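Local coordinates for protein malonate decarboxylase subunit alpha (Acinetobacter baumannii ATCC 17978, PDB 6MPR) that probably serves as the acyl-carrier-protein transferase subunit of a malonate decarboxylase, exchanging acetyl for malonyl groups during malonate breakdown, at residues A543-N546 and I547-V551. Numbering follows the deposited sequence.
Sequences AAKN and IADLV
The side-chain amide of Asn546 reaches across the carboxylate of Asp549, the two crossing at about a right angle with their planes 50° apart, and Asn546 OD1 lies over one face of the carboxylate, 3.3 Å from Asp549 CG. Each carboxylate oxygen has its own partner: a water set off the plane, on the side of Asn546 OD1, accepts from Asn546 ND2 and donates to Asp549 OD1 (2.7 Å), while Asp549 OD2 turns its anti lone pair to the backbone N of Lys545, 3.0 Å away in a nearly straight bond (166°).

Asn546 is the N-cap of the helix. With CG placed between its own backbone N and carbonyl carbon (chi1 52°), OD1 swings back over the first turn and takes the backbone N of Asp549 at 2.7 Å, almost in line with the amide C=O; the carbonyl O of Asn546 adds only weak bonds to the N atoms of Asp549 and Leu550. The return bond to the Asp549 carboxylate is given by the N-H of Lys545, one residue before the N-cap, so the pattern resembles a capping box without meeting its strict definition. The helix N-terminus would probably favour an ionised Asp549.

On the apolar side of the turn, Ala544 CB packs against Leu550 CD2 at 3.6 Å. Leu550 also meets Pro308 of helix 307-311 and the loop at Pro239, and Ala543, in the loop leading in, makes a backbone hydrogen bond with Leu279 of helix 272-287.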
loop_
_atom_site.group_PDB
_atom_site.type_symbol
_atom_site.label_atom_id
_atom_site.label_comp_id
_atom_site.label_asym_id
_atom_site.label_seq_id
_atom_site.Cartn_x
_atom_site.Cartn_y
_atom_site.Cartn_z
ATOM N N ALA A 543 -25.151 -17.704 15.823
ATOM C CA ALA A 543 -24.416 -18.513 16.794
ATOM C C ALA A 543 -24.429 -17.876 18.175
ATOM O O ALA A 543 -24.319 -18.579 19.185
ATOM C CB ALA A 543 -22.970 -18.725 16.333
ATOM N N ALA A 544 -24.534 -16.552 18.239
ATOM C CA ALA A 544 -24.681 -15.834 19.497
ATOM C C ALA A 544 -25.786 -14.804 19.330
ATOM O O ALA A 544 -25.796 -14.057 18.347
ATOM C CB ALA A 544 -23.364 -15.157 19.910
ATOM N N LYS A 545 -26.711 -14.765 20.289
ATOM C CA LYS A 545 -27.856 -13.860 20.260
ATOM C C LYS A 545 -27.613 -12.548 20.995
ATOM O O LYS A 545 -28.408 -11.611 20.843
ATOM C CB LYS A 545 -29.081 -14.550 20.878
ATOM C CG LYS A 545 -29.892 -15.410 19.921
ATOM C CD LYS A 545 -29.106 -16.612 19.451
ATOM C CE LYS A 545 -30.007 -17.626 18.763
ATOM N NZ LYS A 545 -29.240 -18.851 18.412
ATOM N N ASN A 546 -26.561 -12.458 21.797
ATOM C CA ASN A 546 -26.331 -11.279 22.622
ATOM C C ASN A 546 -24.875 -11.293 23.061
ATOM O O ASN A 546 -24.125 -12.229 22.760
ATOM C CB ASN A 546 -27.294 -11.242 23.817
ATOM C CG ASN A 546 -27.279 -12.535 24.626
ATOM O OD1 ASN A 546 -26.223 -13.127 24.870
ATOM N ND2 ASN A 546 -28.458 -12.981 25.043
ATOM N N ILE A 547 -24.488 -10.250 23.797
ATOM C CA ILE A 547 -23.109 -10.120 24.266
ATOM C C ILE A 547 -22.757 -11.245 25.237
ATOM O O ILE A 547 -21.668 -11.829 25.160
ATOM C CB ILE A 547 -22.904 -8.731 24.908
ATOM C CG1 ILE A 547 -22.903 -7.617 23.849
ATOM C CG2 ILE A 547 -21.655 -8.705 25.769
ATOM C CD1 ILE A 547 -21.626 -7.510 23.042
ATOM N N ALA A 548 -23.653 -11.543 26.184
ATOM C CA ALA A 548 -23.407 -12.642 27.118
ATOM C C ALA A 548 -23.061 -13.924 26.370
ATOM O O ALA A 548 -22.200 -14.697 26.803
ATOM C CB ALA A 548 -24.627 -12.864 28.015
ATOM N N ASP A 549 -23.708 -14.149 25.225
ATOM C CA ASP A 549 -23.425 -15.338 24.432
ATOM C C ASP A 549 -22.004 -15.307 23.880
ATOM O O ASP A 549 -21.335 -16.351 23.808
ATOM C CB ASP A 549 -24.438 -15.455 23.296
ATOM C CG ASP A 549 -25.728 -16.129 23.727
ATOM O OD1 ASP A 549 -25.846 -16.516 24.910
ATOM O OD2 ASP A 549 -26.623 -16.265 22.873
ATOM N N LEU A 550 -21.519 -14.119 23.502
ATOM C CA LEU A 550 -20.142 -14.005 23.042
ATOM C C LEU A 550 -19.168 -14.287 24.177
ATOM O O LEU A 550 -18.139 -14.941 23.970
ATOM C CB LEU A 550 -19.889 -12.619 22.442
ATOM C CG LEU A 550 -20.657 -12.333 21.138
ATOM C CD1 LEU A 550 -20.413 -10.927 20.651
ATOM C CD2 LEU A 550 -20.281 -13.347 20.068
ATOM N N VAL A 551 -19.482 -13.814 25.386
ATOM C CA VAL A 551 -18.624 -14.109 26.533
ATOM C C VAL A 551 -18.534 -15.611 26.748
ATOM O O VAL A 551 -17.445 -16.172 26.941
ATOM C CB VAL A 551 -19.139 -13.397 27.795
ATOM C CG1 VAL A 551 -18.315 -13.812 29.002
ATOM C CG2 VAL A 551 -19.104 -11.899 27.597
HETATM O O HOH W 1 -28.063 -15.802 26.314
#